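Local coordinates for protein mannose-specific lectin (Galanthus nivalis, PDB 1JPC) that binds alpha-linked mannose, with high affinity for alpha-1,3-linked mannose oligomers, as a homotetrameric lectin with antiviral activity that may contribute to plant defence, at residues G19-I24 and C86-D91. Sequence-based numbering, arbitrary orientation.
Sequences GSFVFI and CILQKD. With MAN (alpha-D-mannopyranose), chain B.
Leu88 pushes its two methyl groups between Phe21 and Phe23 of the facing strand. Leu88 CD2 comes to 3.6 Å from the backbone O of Phe21 and 4.1 Å from CB of Phe23, while Leu88 CD1 lies 3.9 Å from CB of Phe21, so the leucine meets both aromatic side chains near CB. The torsions turn the two rings apart: in Phe21 CG is anti to the carbonyl carbon (chi1 -47°), which carries the ring out to 86-91, where its CE2 edge meets Lys90 O, near the ring plane, at 3.6 Å. Phe23 has CG anti to the backbone N instead and packs on Leu31, Leu33 and Val94. No hydrogen bond joins the segments; strands 21-25 and 84-88 belong to different antiparallel sheets of the beta-prism II fold of bulb-type lectins, and their apolar sides close on its interior. From the other side of 86-91, Gln89 and Asp91 reach a mannose. The Gln89 amide, its OE1 bonded to Tyr97 OH, sends NE2 almost straight to mannose O3 (3.1 Å) and to Asp91 OD1 (2.9 Å), which lies in the amide plane and is met on its syn side, 32° out of the carboxylate plane, while Asp91 OD2 accepts from mannose O2 at 2.7 Å; Asn93 and Tyr97 also bind this sugar.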
ATOM      1  N   GLY A  19      -1.777  -7.357  -2.507  1.00 20.25           N
ATOM      2  CA  GLY A  19      -3.109  -7.922  -2.371  1.00 19.90           C
ATOM      3  C   GLY A  19      -3.042  -9.223  -1.592  1.00 21.00           C
ATOM      4  O   GLY A  19      -2.463  -9.260  -0.503  1.00 21.25           O
ATOM      5  N   SER A  20      -3.579 -10.298  -2.171  1.00 21.72           N
ATOM      6  CA  SER A  20      -3.581 -11.616  -1.525  1.00 23.13           C
ATOM      7  C   SER A  20      -2.387 -12.487  -1.910  1.00 22.02           C
ATOM      8  O   SER A  20      -2.325 -13.656  -1.521  1.00 21.67           O
ATOM      9  CB  SER A  20      -4.877 -12.373  -1.848  1.00 22.66           C
ATOM     10  OG  SER A  20      -4.992 -12.629  -3.241  1.00 24.69           O
ATOM     11  N   PHE A  21      -1.447 -11.919  -2.671  1.00 21.81           N
ATOM     12  CA  PHE A  21      -0.257 -12.649  -3.128  1.00 20.02           C
ATOM     13  C   PHE A  21       0.949 -12.410  -2.199  1.00 19.49           C
ATOM     14  O   PHE A  21       1.276 -11.258  -1.873  1.00 19.69           O
ATOM     15  CB  PHE A  21       0.148 -12.213  -4.555  1.00 19.63           C
ATOM     16  CG  PHE A  21      -0.987 -12.155  -5.540  1.00 18.09           C
ATOM     17  CD1 PHE A  21      -2.011 -13.091  -5.513  1.00 21.68           C
ATOM     18  CD2 PHE A  21      -1.023 -11.147  -6.507  1.00 20.08           C
ATOM     19  CE1 PHE A  21      -3.057 -13.029  -6.430  1.00 24.18           C
ATOM     20  CE2 PHE A  21      -2.060 -11.076  -7.427  1.00 22.35           C
ATOM     21  CZ  PHE A  21      -3.081 -12.020  -7.389  1.00 23.16           C
ATOM     22  N   VAL A  22       1.616 -13.492  -1.802  1.00 20.24           N
ATOM     23  CA  VAL A  22       2.791 -13.411  -0.938  1.00 20.98           C
ATOM     24  C   VAL A  22       3.908 -14.278  -1.523  1.00 20.35           C
ATOM     25  O   VAL A  22       3.718 -15.464  -1.786  1.00 24.88           O
ATOM     26  CB  VAL A  22       2.482 -13.871   0.518  1.00 22.00           C
ATOM     27  CG1 VAL A  22       3.749 -13.798   1.379  1.00 19.10           C
ATOM     28  CG2 VAL A  22       1.379 -12.997   1.135  1.00 23.26           C
ATOM     29  N   PHE A  23       5.040 -13.653  -1.805  1.00 21.73           N
ATOM     30  CA  PHE A  23       6.203 -14.338  -2.360  1.00 21.46           C
ATOM     31  C   PHE A  23       7.151 -14.339  -1.161  1.00 22.15           C
ATOM     32  O   PHE A  23       7.757 -13.314  -0.837  1.00 22.46           O
ATOM     33  CB  PHE A  23       6.769 -13.512  -3.520  1.00 23.00           C
ATOM     34  CG  PHE A  23       7.798 -14.231  -4.345  1.00 23.99           C
ATOM     35  CD1 PHE A  23       7.534 -15.500  -4.865  1.00 23.93           C
ATOM     36  CD2 PHE A  23       9.026 -13.632  -4.619  1.00 22.19           C
ATOM     37  CE1 PHE A  23       8.475 -16.161  -5.645  1.00 25.30           C
ATOM     38  CE2 PHE A  23       9.976 -14.291  -5.403  1.00 25.69           C
ATOM     39  CZ  PHE A  23       9.696 -15.559  -5.914  1.00 23.22           C
ATOM     40  N   ILE A  24       7.262 -15.484  -0.497  1.00 25.33           N
ATOM     41  CA  ILE A  24       8.052 -15.571   0.716  1.00 23.14           C
ATOM     42  C   ILE A  24       9.262 -16.512   0.718  1.00 29.41           C
ATOM     43  O   ILE A  24       9.219 -17.615   0.167  1.00 26.60           O
ATOM     44  CB  ILE A  24       7.105 -15.909   1.911  1.00 23.35           C
ATOM     45  CG1 ILE A  24       7.863 -15.914   3.239  1.00 20.56           C
ATOM     46  CG2 ILE A  24       6.393 -17.245   1.663  1.00 20.66           C
ATOM     47  CD1 ILE A  24       6.970 -16.100   4.435  1.00 21.36           C
ATOM     48  N   CYS A  86      12.943  -7.133  -9.124  1.00 22.66           N
ATOM     49  CA  CYS A  86      12.146  -8.346  -9.155  1.00 20.46           C
ATOM     50  C   CYS A  86      10.800  -7.860  -8.616  1.00 19.91           C
ATOM     51  O   CYS A  86      10.720  -7.395  -7.480  1.00 23.33           O
ATOM     52  CB  CYS A  86      12.739  -9.404  -8.241  1.00 16.74           C
ATOM     53  SG  CYS A  86      11.740 -10.892  -8.201  1.00 25.19           S
ATOM     54  N   ILE A  87       9.755  -7.933  -9.432  1.00 17.19           N
ATOM     55  CA  ILE A  87       8.446  -7.444  -9.034  1.00 19.40           C
ATOM     56  C   ILE A  87       7.375  -8.515  -8.917  1.00 20.06           C
ATOM     57  O   ILE A  87       7.282  -9.401  -9.772  1.00 19.20           O
ATOM     58  CB  ILE A  87       7.919  -6.398 -10.067  1.00 19.78           C
ATOM     59  CG1 ILE A  87       8.961  -5.318 -10.321  1.00 18.33           C
ATOM     60  CG2 ILE A  87       6.616  -5.746  -9.572  1.00 17.74           C
ATOM     61  CD1 ILE A  87       8.541  -4.337 -11.379  1.00 21.78           C
ATOM     62  N   LEU A  88       6.606  -8.456  -7.831  1.00 19.38           N
ATOM     63  CA  LEU A  88       5.460  -9.347  -7.635  1.00 20.01           C
ATOM     64  C   LEU A  88       4.358  -8.440  -8.189  1.00 22.06           C
ATOM     65  O   LEU A  88       3.918  -7.491  -7.528  1.00 21.24           O
ATOM     66  CB  LEU A  88       5.208  -9.650  -6.151  1.00 20.63           C
ATOM     67  CG  LEU A  88       3.815 -10.173  -5.736  1.00 21.42           C
ATOM     68  CD1 LEU A  88       3.296 -11.232  -6.682  1.00 18.73           C
ATOM     69  CD2 LEU A  88       3.872 -10.725  -4.322  1.00 16.85           C
ATOM     70  N   GLN A  89       3.967  -8.704  -9.430  1.00 21.53           N
ATOM     71  CA  GLN A  89       2.987  -7.881 -10.132  1.00 19.94           C
ATOM     72  C   GLN A  89       1.534  -8.090  -9.752  1.00 18.62           C
ATOM     73  O   GLN A  89       1.146  -9.128  -9.218  1.00 18.33           O
ATOM     74  CB  GLN A  89       3.134  -8.055 -11.654  1.00 20.04           C
ATOM     75  CG  GLN A  89       4.568  -8.051 -12.158  1.00 18.39           C
ATOM     76  CD  GLN A  89       4.689  -8.050 -13.674  1.00 19.35           C
ATOM     77  OE1 GLN A  89       5.666  -7.540 -14.209  1.00 23.29           O
ATOM     78  NE2 GLN A  89       3.708  -8.620 -14.369  1.00 17.86           N
ATOM     79  N   LYS A  90       0.723  -7.096 -10.094  1.00 20.28           N
ATOM     80  CA  LYS A  90      -0.705  -7.136  -9.838  1.00 22.53           C
ATOM     81  C   LYS A  90      -1.403  -8.283 -10.583  1.00 24.54           C
ATOM     82  O   LYS A  90      -2.489  -8.718 -10.178  1.00 27.41           O
ATOM     83  CB  LYS A  90      -1.344  -5.784 -10.189  1.00 22.87           C
ATOM     84  CG  LYS A  90      -1.211  -5.359 -11.637  1.00 23.26           C
ATOM     85  CD  LYS A  90      -1.763  -3.963 -11.825  1.00 24.67           C
ATOM     86  CE  LYS A  90      -1.739  -3.539 -13.285  1.00 25.18           C
ATOM     87  NZ  LYS A  90      -2.189  -2.118 -13.420  1.00 28.33           N
ATOM     88  N   ASP A  91      -0.782  -8.781 -11.653  1.00 25.10           N
ATOM     89  CA  ASP A  91      -1.347  -9.883 -12.422  1.00 24.64           C
ATOM     90  C   ASP A  91      -0.868 -11.241 -11.912  1.00 26.68           C
ATOM     91  O   ASP A  91      -1.041 -12.259 -12.581  1.00 28.07           O
ATOM     92  CB  ASP A  91      -1.055  -9.725 -13.923  1.00 25.38           C
ATOM     93  CG  ASP A  91       0.418  -9.889 -14.272  1.00 27.97           C
ATOM     94  OD1 ASP A  91       1.285  -9.955 -13.374  1.00 26.10           O
ATOM     95  OD2 ASP A  91       0.714  -9.934 -15.480  1.00 28.72           O
TER
HETATM   96  C1  MAN B   2       3.461 -11.807 -18.864  0.50 25.93           C
HETATM   97  C2  MAN B   2       3.066 -10.548 -18.097  0.50 28.18           C
HETATM   98  C3  MAN B   2       4.109  -9.445 -18.320  0.50 27.71           C
HETATM   99  C4  MAN B   2       5.519  -9.957 -18.007  0.50 25.32           C
HETATM  100  C5  MAN B   2       5.799 -11.271 -18.739  0.50 26.15           C
HETATM  101  C6  MAN B   2       7.108 -11.914 -18.327  0.50 25.16           C
HETATM  102  O2  MAN B   2       2.973 -10.851 -16.714  0.50 30.16           O
HETATM  103  O3  MAN B   2       3.821  -8.334 -17.482  0.50 26.76           O
HETATM  104  O4  MAN B   2       6.475  -8.982 -18.398  0.50 23.95           O
HETATM  105  O5  MAN B   2       4.753 -12.228 -18.460  0.50 26.41           O
HETATM  106  O6  MAN B   2       7.096 -13.312 -18.581  0.50 30.37           O